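Side-chain contacts in dihydrocoumarin hydrolase, AncDHCH1 (Pseudomonas sp., PDB 6C2C), which probably hydrolyses the lactone dihydrocoumarin at a two-zinc active site, being related to methyl-parathion hydrolase and belonging to the metallo-beta-lactamase superfamily: residues Pro122-Gly127 / Ala271-Phe276; Leu32-Val37 / Thr85-Leu90; Ser188-Leu193 / Lys198-His203; Tyr72-Asn75 / Leu80-Val83. All blocks are in the same frame, centred on the assembly; numbering follows the deposited sequence. Where two conformers were deposited one is given.

Contact 1 (Pro122-Gly127 / Ala271-Phe276). With ZN (zinc ion), chain C.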
loop_
_atom_site.group_PDB
_atom_site.type_symbol
_atom_site.label_atom_id
_atom_site.label_comp_id
_atom_site.label_asym_id
_atom_site.label_seq_id
_atom_site.Cartn_x
_atom_site.Cartn_y
_atom_site.Cartn_z
ATOM N N PRO A 122 2.536 5.497 -8.448
ATOM C CA PRO A 122 3.987 5.541 -8.236
ATOM C C PRO A 122 4.428 5.045 -6.894
ATOM O O PRO A 122 5.513 4.481 -6.808
ATOM C CB PRO A 122 4.324 7.029 -8.369
ATOM C CG PRO A 122 3.048 7.697 -8.127
ATOM C CD PRO A 122 2.006 6.821 -8.783
ATOM N N ASP A 123 3.620 5.225 -5.873
ATOM C CA ASP A 123 3.947 4.802 -4.516
ATOM C C ASP A 123 3.676 3.338 -4.306
ATOM O O ASP A 123 3.865 2.847 -3.195
ATOM C CB ASP A 123 3.156 5.618 -3.496
ATOM C CG ASP A 123 1.602 5.616 -3.754
ATOM O OD1 ASP A 123 1.079 5.774 -4.854
ATOM O OD2 ASP A 123 0.904 5.459 -2.784
ATOM N N HIS A 124 3.359 2.599 -5.370
ATOM C CA HIS A 124 3.272 1.135 -5.279
ATOM C C HIS A 124 4.210 0.400 -6.203
ATOM O O HIS A 124 4.635 -0.731 -5.870
ATOM C CB HIS A 124 1.829 0.670 -5.541
ATOM C CG HIS A 124 0.867 1.348 -4.582
ATOM N ND1 HIS A 124 0.353 0.740 -3.456
ATOM C CD2 HIS A 124 0.449 2.638 -4.546
ATOM C CE1 HIS A 124 -0.363 1.622 -2.769
ATOM N NE2 HIS A 124 -0.301 2.792 -3.414
ATOM N N VAL A 125 4.602 1.004 -7.322
ATOM C CA VAL A 125 5.519 0.360 -8.256
ATOM C C VAL A 125 6.917 0.958 -8.262
ATOM O O VAL A 125 7.812 0.338 -8.853
ATOM C CB VAL A 125 4.960 0.376 -9.706
ATOM C CG1 VAL A 125 3.688 -0.444 -9.785
ATOM C CG2 VAL A 125 4.726 1.821 -10.272
ATOM N N GLY A 126 7.148 2.162 -7.682
ATOM C CA GLY A 126 8.460 2.804 -7.802
ATOM C C GLY A 126 9.575 1.943 -7.245
ATOM O O GLY A 126 10.685 1.879 -7.819
ATOM N N GLY A 127 9.263 1.193 -6.178
ATOM C CA GLY A 127 10.261 0.315 -5.581
ATOM C C GLY A 127 10.733 -0.812 -6.482
ATOM O O GLY A 127 11.775 -1.423 -6.182
ATOM N N ALA A 271 -3.776 -2.327 4.696
ATOM C CA ALA A 271 -4.020 -1.315 3.678
ATOM C C ALA A 271 -2.829 -0.353 3.566
ATOM O O ALA A 271 -2.267 0.077 4.576
ATOM C CB ALA A 271 -5.286 -0.556 4.036
ATOM N N ALA A 272 -2.472 0.004 2.303
ATOM C CA ALA A 272 -1.262 0.775 1.969
ATOM C C ALA A 272 -1.181 2.139 2.653
ATOM O O ALA A 272 -0.062 2.604 2.930
ATOM C CB ALA A 272 -1.182 1.008 0.449
ATOM N N HIS A 273 -2.342 2.768 2.979
ATOM C CA HIS A 273 -2.319 4.135 3.514
ATOM C C HIS A 273 -3.011 4.242 4.864
ATOM O O HIS A 273 -3.365 5.344 5.293
ATOM C CB HIS A 273 -2.917 5.150 2.496
ATOM C CG HIS A 273 -2.120 5.160 1.207
ATOM N ND1 HIS A 273 -0.744 5.256 1.179
ATOM C CD2 HIS A 273 -2.517 5.003 -0.066
ATOM C CE1 HIS A 273 -0.318 5.177 -0.080
ATOM N NE2 HIS A 273 -1.369 5.027 -0.844
ATOM N N LEU A 274 -3.162 3.128 5.579
ATOM C CA LEU A 274 -3.505 3.185 7.004
ATOM C C LEU A 274 -2.184 3.300 7.785
ATOM O O LEU A 274 -1.146 2.772 7.364
ATOM C CB LEU A 274 -4.237 1.908 7.436
ATOM C CG LEU A 274 -5.624 1.783 6.815
ATOM C CD1 LEU A 274 -6.312 0.554 7.323
ATOM C CD2 LEU A 274 -6.454 3.063 7.168
ATOM N N SER A 275 -2.234 4.038 8.894
ATOM C CA SER A 275 -1.036 4.292 9.689
ATOM C C SER A 275 -0.248 3.001 9.937
ATOM O O SER A 275 -0.808 2.013 10.420
ATOM C CB SER A 275 -1.511 4.921 11.015
ATOM O OG SER A 275 -0.457 5.186 11.939
ATOM N N PHE A 276 1.033 3.029 9.602
ATOM C CA PHE A 276 1.867 1.839 9.645
ATOM C C PHE A 276 1.737 1.131 10.995
ATOM O O PHE A 276 1.834 1.790 12.046
ATOM C CB PHE A 276 3.335 2.226 9.391
ATOM C CG PHE A 276 4.246 1.028 9.373
ATOM C CD1 PHE A 276 4.302 0.185 8.254
ATOM C CD2 PHE A 276 4.996 0.679 10.536
ATOM C CE1 PHE A 276 5.084 -0.966 8.249
ATOM C CE2 PHE A 276 5.831 -0.467 10.504
ATOM C CZ PHE A 276 5.837 -1.300 9.372
HETATM ZN ZN ZN C . -1.247 4.616 -2.979
HETATM O O HOH W 1 -1.468 5.427 -4.639
#
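The imidazole of His-273 has the methyl of Ala-272 over the centre of one face, its CB 4.1 Å above the plane, and the carboxylate of Asp-123 at its edge. Asp-123 OD2 lies in the ring plane, 3.0 Å from His-273 CE1, with carboxylate and ring only 14° from coplanar. The His-124 ring meets its neighbours along its rim: its CE1 is 3.4 Å from Ala-272 CB, and the two imidazole planes stand at 82°. What draws these groups together is one of the two zinc ions, to which the HxHxDH signature of the metallo-beta-lactamase fold contributes its last two residues, Asp-123 and His-124. Zinc is bound by Asp-123 OD2 at 2.3 Å, His-124 NE2 at 2.1 Å and His-273 NE2 at 2.2 Å; Asp-226, shared with the second zinc, completes the protein ligands. Histidine suits these places because it can ligate through NE2 while ND1 is used for orientation: ND1 of His-124 pairs with Asp-84, and that of His-273 with the backbone oxygen of Ser-68. Asp-123 CG sits between its own backbone N and carbonyl carbon (chi1 53°), a turn that brings OD2 to the metal. The small Ala-272 meets both imidazoles. A water 1.9 Å from zinc donates to the other carboxylate oxygen, Asp-123 OD1, across 2.6 Å.

Contact 2 (Leu32-Val37 / Thr85-Leu90)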
loop_
_atom_site.group_PDB
_atom_site.type_symbol
_atom_site.label_atom_id
_atom_site.label_comp_id
_atom_site.label_asym_id
_atom_site.label_seq_id
_atom_site.Cartn_x
_atom_site.Cartn_y
_atom_site.Cartn_z
ATOM N N LEU A 32 5.989 -3.682 5.660
ATOM C CA LEU A 32 7.147 -2.881 5.357
ATOM C C LEU A 32 6.722 -1.441 5.141
ATOM O O LEU A 32 5.819 -1.160 4.349
ATOM C CB LEU A 32 7.856 -3.431 4.116
ATOM C CG LEU A 32 8.432 -4.856 4.230
ATOM C CD1 LEU A 32 8.889 -5.324 2.857
ATOM C CD2 LEU A 32 9.638 -4.852 5.165
ATOM N N SER A 33 7.394 -0.519 5.803
ATOM C CA SER A 33 7.096 0.887 5.587
ATOM C C SER A 33 7.969 1.462 4.473
ATOM O O SER A 33 9.198 1.248 4.458
ATOM C CB SER A 33 7.370 1.644 6.880
ATOM O OG SER A 33 7.221 3.048 6.683
ATOM N N ASP A 34 7.355 2.203 3.554
ATOM C CA ASP A 34 8.148 2.943 2.617
ATOM C C ASP A 34 8.471 4.352 3.101
ATOM O O ASP A 34 9.132 5.097 2.353
ATOM C CB ASP A 34 7.427 3.038 1.255
ATOM C CG ASP A 34 8.364 3.476 0.135
ATOM O OD1 ASP A 34 9.459 2.863 -0.003
ATOM O OD2 ASP A 34 7.985 4.388 -0.625
ATOM N N GLY A 35 8.026 4.698 4.291
ATOM C CA GLY A 35 8.068 6.076 4.762
ATOM C C GLY A 35 6.656 6.614 4.890
ATOM O O GLY A 35 5.655 5.896 4.735
ATOM N N THR A 36 6.583 7.931 5.110
ATOM C CA THR A 36 5.333 8.668 5.095
ATOM C C THR A 36 5.479 9.862 4.172
ATOM O O THR A 36 6.603 10.287 3.870
ATOM C CB THR A 36 5.014 9.212 6.481
ATOM O OG1 THR A 36 6.060 10.123 6.906
ATOM C CG2 THR A 36 4.838 8.100 7.485
ATOM N N VAL A 37 4.325 10.453 3.817
ATOM C CA VAL A 37 4.310 11.690 3.020
ATOM C C VAL A 37 3.074 12.502 3.407
ATOM O O VAL A 37 2.004 11.943 3.648
ATOM C CB VAL A 37 4.328 11.372 1.517
ATOM C CG1 VAL A 37 3.033 10.647 1.102
ATOM C CG2 VAL A 37 4.519 12.673 0.741
ATOM N N THR A 85 5.473 -2.142 -3.508
ATOM C CA THR A 85 6.904 -1.881 -3.347
ATOM C C THR A 85 7.303 -0.478 -2.984
ATOM O O THR A 85 8.417 -0.154 -3.012
ATOM C CB THR A 85 7.701 -2.198 -4.645
ATOM O OG1 THR A 85 7.352 -1.275 -5.665
ATOM C CG2 THR A 85 7.476 -3.624 -5.186
ATOM N N GLY A 86 6.344 0.298 -2.560
ATOM C CA GLY A 86 6.686 1.684 -2.279
ATOM C C GLY A 86 7.030 2.477 -3.533
ATOM O O GLY A 86 6.787 2.082 -4.675
ATOM N N ALA A 87 7.575 3.681 -3.277
ATOM C CA ALA A 87 7.723 4.742 -4.279
ATOM C C ALA A 87 9.116 4.928 -4.845
ATOM O O ALA A 87 9.262 5.693 -5.823
ATOM C CB ALA A 87 7.337 6.083 -3.681
ATOM N N ALA A 88 10.135 4.345 -4.220
ATOM C CA ALA A 88 11.495 4.612 -4.663
ATOM C C ALA A 88 11.569 6.132 -4.522
ATOM O O ALA A 88 11.130 6.680 -3.508
ATOM C CB ALA A 88 11.684 4.192 -6.107
ATOM N N GLY A 89 12.123 6.823 -5.511
ATOM C CA GLY A 89 12.130 8.284 -5.467
ATOM C C GLY A 89 11.083 8.981 -6.329
ATOM O O GLY A 89 11.230 10.163 -6.655
ATOM N N LEU A 90 9.986 8.313 -6.647
ATOM C CA LEU A 90 9.013 8.903 -7.560
ATOM C C LEU A 90 8.105 9.914 -6.897
ATOM O O LEU A 90 7.391 10.657 -7.600
ATOM C CB LEU A 90 8.124 7.791 -8.202
ATOM C CG LEU A 90 8.875 6.776 -9.077
ATOM C CD1 LEU A 90 7.906 5.755 -9.661
ATOM C CD2 LEU A 90 9.679 7.545 -10.166
HETATM O O HOH W 2 10.222 2.022 -2.376
#
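The backbone O of Thr-85 is joined to Asp-34 OD1 by a water, which donates to Thr-85 O at 2.9 Å and to Asp-34 OD1 at 2.6 Å. The arrangement belongs to the metallo-beta-lactamase fold: the loop after strand 80-83 packs against an aspartate of strand 27-39, which strand 65-75 separates from strand 80-83 in the sheet. Thr-85 turns its side chain the other way, and its OG1 binds the backbone O of His-124. Gly-86 lies against the carboxylate, its CA 3.4 Å from Asp-34 OD2. Glycine suits this place twice over: its phi is positive, and a side chain here would run into the carboxylate. Ala-87 then gives its amide to Asp-34 OD2, with N and OD2 2.8 Å apart and an N-H...O angle of 163°; the donor arrives from above the carboxylate plane, 53° out of it. Only a methyl follows on Ala-87, small enough to sit beside the same oxygen. Ala-88 N donates to the bridging water. The turn that starts at Ala-87 is of type II' and closes with Leu-90 N on Ala-87 O. The carboxylate is reached from Asp-34 with CG anti to the backbone N (chi1 -165°), and it takes further amides: Leu-98 N donates to Asp-34 OD1, and Gly-96 N to Asp-34 OD2.

Contact 3 (Ser188-Leu193 / Lys198-His203)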
loop_
_atom_site.group_PDB
_atom_site.type_symbol
_atom_site.label_atom_id
_atom_site.label_comp_id
_atom_site.label_asym_id
_atom_site.label_seq_id
_atom_site.Cartn_x
_atom_site.Cartn_y
_atom_site.Cartn_z
ATOM N N SER A 188 -6.064 -11.556 -15.133
ATOM C CA SER A 188 -7.312 -10.875 -15.458
ATOM C C SER A 188 -8.324 -11.174 -14.366
ATOM O O SER A 188 -8.860 -12.278 -14.291
ATOM C CB SER A 188 -7.849 -11.318 -16.835
ATOM O OG SER A 188 -7.059 -10.767 -17.844
ATOM N N GLY A 189 -8.575 -10.179 -13.513
ATOM C CA GLY A 189 -9.557 -10.321 -12.461
ATOM C C GLY A 189 -9.191 -11.439 -11.474
ATOM O O GLY A 189 -8.012 -11.773 -11.249
ATOM N N ASN A 190 -10.228 -12.068 -10.902
ATOM C CA ASN A 190 -10.023 -13.012 -9.789
ATOM C C ASN A 190 -9.155 -14.173 -10.241
ATOM O O ASN A 190 -9.526 -14.894 -11.170
ATOM C CB ASN A 190 -11.355 -13.582 -9.283
ATOM C CG ASN A 190 -12.283 -12.535 -8.756
ATOM O OD1 ASN A 190 -11.861 -11.480 -8.301
ATOM N ND2 ASN A 190 -13.610 -12.859 -8.773
ATOM N N THR A 191 -8.024 -14.391 -9.554
ATOM C CA THR A 191 -7.010 -15.339 -10.019
ATOM C C THR A 191 -6.296 -15.989 -8.841
ATOM O O THR A 191 -5.837 -15.279 -7.939
ATOM C CB THR A 191 -5.986 -14.611 -10.926
ATOM O OG1 THR A 191 -6.697 -14.015 -12.040
ATOM C CG2 THR A 191 -4.955 -15.620 -11.494
ATOM N N ASP A 192 -6.051 -17.292 -8.921
ATOM C CA ASP A 192 -5.246 -17.960 -7.906
ATOM C C ASP A 192 -3.817 -17.610 -8.343
ATOM O O ASP A 192 -3.499 -17.716 -9.528
ATOM C CB ASP A 192 -5.466 -19.468 -7.936
ATOM C CG ASP A 192 -6.810 -19.873 -7.361
ATOM O OD1 ASP A 192 -7.538 -18.985 -6.869
ATOM O OD2 ASP A 192 -7.137 -21.077 -7.401
ATOM N N LEU A 193 -2.955 -17.195 -7.416
ATOM C CA LEU A 193 -1.615 -16.784 -7.786
ATOM C C LEU A 193 -0.580 -17.811 -7.355
ATOM O O LEU A 193 0.173 -18.342 -8.195
ATOM C CB LEU A 193 -1.275 -15.399 -7.184
ATOM C CG LEU A 193 -2.239 -14.327 -7.723
ATOM C CD1 LEU A 193 -1.938 -12.983 -7.005
ATOM C CD2 LEU A 193 -2.048 -14.141 -9.225
ATOM N N LYS A 198 -4.470 -15.144 -3.431
ATOM C CA LYS A 198 -5.320 -14.933 -4.600
ATOM C C LYS A 198 -5.473 -13.450 -4.860
ATOM O O LYS A 198 -5.389 -12.616 -3.946
ATOM C CB LYS A 198 -6.744 -15.499 -4.419
ATOM C CG LYS A 198 -6.800 -16.937 -3.922
ATOM C CD LYS A 198 -8.253 -17.358 -3.712
ATOM C CE LYS A 198 -8.267 -18.864 -3.349
ATOM N NZ LYS A 198 -9.443 -19.260 -2.494
ATOM N N ALA A 199 -5.599 -13.146 -6.151
ATOM C CA ALA A 199 -6.003 -11.830 -6.602
ATOM C C ALA A 199 -7.516 -11.748 -6.608
ATOM O O ALA A 199 -8.197 -12.677 -7.077
ATOM C CB ALA A 199 -5.522 -11.596 -8.030
ATOM N N LEU A 200 -8.032 -10.676 -6.036
ATOM C CA LEU A 200 -9.445 -10.401 -5.970
ATOM C C LEU A 200 -9.680 -9.003 -6.612
ATOM O O LEU A 200 -9.240 -8.027 -6.139
ATOM C CB LEU A 200 -9.934 -10.445 -4.528
ATOM C CG LEU A 200 -11.392 -10.089 -4.324
ATOM C CD1 LEU A 200 -12.194 -11.328 -4.676
ATOM C CD2 LEU A 200 -11.662 -9.689 -2.902
ATOM N N ALA A 201 -10.382 -8.970 -7.729
ATOM C CA ALA A 201 -10.603 -7.683 -8.366
ATOM C C ALA A 201 -11.324 -6.696 -7.461
ATOM O O ALA A 201 -12.241 -7.051 -6.809
ATOM C CB ALA A 201 -11.394 -7.866 -9.637
ATOM N N SER A 202 -10.827 -5.463 -7.425
ATOM C CA SER A 202 -11.398 -4.387 -6.622
ATOM C C SER A 202 -11.149 -3.115 -7.412
ATOM O O SER A 202 -10.536 -2.163 -6.930
ATOM C CB SER A 202 -10.720 -4.312 -5.256
ATOM O OG SER A 202 -9.319 -4.147 -5.390
ATOM N N HIS A 203 -11.644 -3.126 -8.643
ATOM C CA HIS A 203 -11.475 -2.056 -9.581
ATOM C C HIS A 203 -12.201 -0.768 -9.262
ATOM O O HIS A 203 -13.278 -0.816 -8.840
ATOM C CB HIS A 203 -11.887 -2.528 -10.973
ATOM C CG HIS A 203 -11.199 -3.779 -11.417
ATOM N ND1 HIS A 203 -11.593 -4.520 -12.501
ATOM C CD2 HIS A 203 -10.101 -4.388 -10.936
ATOM C CE1 HIS A 203 -10.769 -5.543 -12.642
ATOM N NE2 HIS A 203 -9.850 -5.478 -11.710
HETATM O O HOH W 3 -13.628 -9.422 -7.240
#
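Asp-192 and Lys-198 lie side by side and point the same way, the carboxylate running along the aliphatic part of the lysine. Asp-192 OD1 lies 3.6 Å from Lys-198 CE, while Lys-198 NZ stays 4.8 Å from the same OD1, too far for a salt bridge, though the opposite charges may still attract weakly. Lysine suits this exposed face because its chain, extended beyond CG, leads the ammonium away from the partner strand. Asn-190 works differently: its amide reaches across the strands, and OD1 accepts from Ala-201 N at 3.0 Å, the donor standing nearly in line with the C=O bond (166°). Its CG sits beside the backbone N, anti to the carbonyl carbon (chi1 -61°), which swings the amide over the partner strand; Leu-200 CD1 packs 3.6 Å from that OD1. An asparagine here extends the backbone ladder one step beyond the last beta pair. That ladder is an antiparallel beta hairpin at one border of the seven-stranded sheet, strand 191-194 being outermost. Thr-191 and Ala-199 form its hydrogen-bonded pair, with Thr-191 N to Ala-199 O at 3.0 Å and Ala-199 N to Thr-191 O at 2.8 Å. Leu-193 CD1 lies 4.0 Å from Ala-199 CB, and both side chains also touch Phe-187 and Tyr-212. Gly-189, with positive phi, enters the hairpin in a conformation that glycine readily takes; its O accepts from Thr-191 OG1 at 2.7 Å, the hydroxyl lying 48° out of the carbonyl plane.

Contact 4 (Tyr72-Asn75 / Leu80-Val83)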
loop_
_atom_site.group_PDB
_atom_site.type_symbol
_atom_site.label_atom_id
_atom_site.label_comp_id
_atom_site.label_asym_id
_atom_site.label_seq_id
_atom_site.Cartn_x
_atom_site.Cartn_y
_atom_site.Cartn_z
ATOM N N TYR A 72 3.583 -5.268 1.867
ATOM C CA TYR A 72 3.443 -6.443 2.737
ATOM C C TYR A 72 4.201 -7.641 2.157
ATOM O O TYR A 72 3.872 -8.097 1.049
ATOM C CB TYR A 72 1.942 -6.782 2.959
ATOM C CG TYR A 72 1.262 -5.615 3.629
ATOM C CD1 TYR A 72 1.259 -5.551 5.009
ATOM C CD2 TYR A 72 0.658 -4.600 2.910
ATOM C CE1 TYR A 72 0.696 -4.453 5.663
ATOM C CE2 TYR A 72 0.067 -3.506 3.536
ATOM C CZ TYR A 72 0.134 -3.409 4.905
ATOM O OH TYR A 72 -0.418 -2.294 5.524
ATOM N N LEU A 73 5.185 -8.162 2.917
ATOM C CA LEU A 73 5.964 -9.330 2.503
ATOM C C LEU A 73 5.286 -10.546 3.102
ATOM O O LEU A 73 4.880 -10.524 4.279
ATOM C CB LEU A 73 7.389 -9.201 3.053
ATOM C CG LEU A 73 8.407 -10.176 2.591
ATOM C CD1 LEU A 73 8.789 -9.929 1.129
ATOM C CD2 LEU A 73 9.646 -10.013 3.480
ATOM N N VAL A 74 5.187 -11.638 2.324
ATOM C CA VAL A 74 4.580 -12.878 2.821
ATOM C C VAL A 74 5.506 -14.051 2.500
ATOM O O VAL A 74 5.816 -14.321 1.322
ATOM C CB VAL A 74 3.190 -13.140 2.204
ATOM C CG1 VAL A 74 2.573 -14.362 2.876
ATOM C CG2 VAL A 74 2.249 -11.923 2.376
ATOM N N ASN A 75 5.939 -14.752 3.529
ATOM C CA ASN A 75 6.790 -15.928 3.357
ATOM C C ASN A 75 5.875 -17.118 3.624
ATOM O O ASN A 75 5.497 -17.361 4.789
ATOM C CB ASN A 75 7.979 -15.862 4.300
ATOM C CG ASN A 75 8.964 -17.011 4.058
ATOM O OD1 ASN A 75 8.533 -18.121 3.709
ATOM N ND2 ASN A 75 10.242 -16.786 4.368
ATOM N N LEU A 80 8.519 -16.602 -1.395
ATOM C CA LEU A 80 8.584 -15.280 -0.760
ATOM C C LEU A 80 7.939 -14.282 -1.721
ATOM O O LEU A 80 8.428 -14.074 -2.838
ATOM C CB LEU A 80 10.022 -14.875 -0.460
ATOM C CG LEU A 80 10.183 -13.583 0.344
ATOM C CD1 LEU A 80 9.554 -13.666 1.784
ATOM C CD2 LEU A 80 11.684 -13.188 0.438
ATOM N N VAL A 81 6.843 -13.651 -1.288
ATOM C CA VAL A 81 6.108 -12.757 -2.169
ATOM C C VAL A 81 5.954 -11.410 -1.503
ATOM O O VAL A 81 5.831 -11.292 -0.286
ATOM C CB VAL A 81 4.743 -13.339 -2.553
ATOM C CG1 VAL A 81 4.957 -14.714 -3.225
ATOM C CG2 VAL A 81 3.907 -13.479 -1.329
ATOM N N LEU A 82 6.026 -10.386 -2.321
ATOM C CA LEU A 82 5.967 -9.010 -1.831
ATOM C C LEU A 82 4.768 -8.350 -2.494
ATOM O O LEU A 82 4.664 -8.359 -3.738
ATOM C CB LEU A 82 7.246 -8.275 -2.161
ATOM C CG LEU A 82 7.250 -6.771 -1.871
ATOM C CD1 LEU A 82 7.002 -6.499 -0.391
ATOM C CD2 LEU A 82 8.564 -6.115 -2.320
ATOM N N VAL A 83 3.875 -7.787 -1.682
ATOM C CA VAL A 83 2.685 -7.058 -2.172
ATOM C C VAL A 83 2.957 -5.563 -2.031
ATOM O O VAL A 83 3.175 -5.077 -0.990
ATOM C CB VAL A 83 1.433 -7.381 -1.365
ATOM C CG1 VAL A 83 0.295 -6.506 -1.818
ATOM C CG2 VAL A 83 1.042 -8.838 -1.571
#
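The backbone O of Val-81 is gripped by two donors from the facing strand: the amide of Val-74, whose N lies 2.7 Å away, and the weaker C-H of Leu-73, its CA at 3.4 Å. The amide bond is nearly straight (167°). Leu-73 CD1 also lies near this oxygen. Val-81 N answers with a bond to Val-74 O at 2.9 Å, and at the other end of the pair Tyr-72 and Val-83 exchange bonds in the same manner, Val-83 N meeting Tyr-72 O at 2.7 Å. Here lies a beta hairpin of strands 65-75 and 80-83, part of the six-stranded sheet of the metallo-beta-lactamase fold. Leu-73, Asn-75, Leu-80 and Leu-82 share one face. Leu-80 keeps CG anti to its backbone N (chi1 -173°), and this brings the CD1 branch against both neighbours: Leu-80 CD1 lies 3.8 Å from Leu-73 CG and 3.7 Å from Asn-75 CB. Leucine suits the position, since this one methyl serves both side chains. Leu-73 CD1 reaches 4.0 Å from Leu-82 CB, so the three leucines form a continuous apolar patch, to which Tyr-107 adds. In Asn-75, at the hairpin end, OD1 accepts from Gly-77 N, and ND2 bonds with Tyr-107 OH. Beta-branched valines occupy the other face beside Tyr-72; Val-83 packs on Leu-223 and Tyr-212, and Val-74 on Val-214, of the second sheet. From there Tyr-72 leads its phenol away from the hairpin, and its OH hydrogen-bonds with Pro-277 O.

Contact 1 supplies three ligands of one of the two zinc ions, and two others adjoin it. Contact 2, with centres 6 Å apart, touches it directly: Thr-85 OG1 is 2.8 Å from His-124 O, and Gly-127 N is 3.0 Å from Gly-86 O, so the loop that packs on Asp-34 also borders the metal-binding helix 122-125. Contact 4, its centre 14 Å from that of contact 1, reaches it by Tyr-72 OH, which makes a weak bond with Ala-271 O. Contacts 2 and 4 share the six-stranded sheet, where Leu-32 CD1 lies 3.9 Å from Leu-82 CD1. Contact 3, at the far border of the other sheet, stays about 11 Å from contact 1 at nearest atoms.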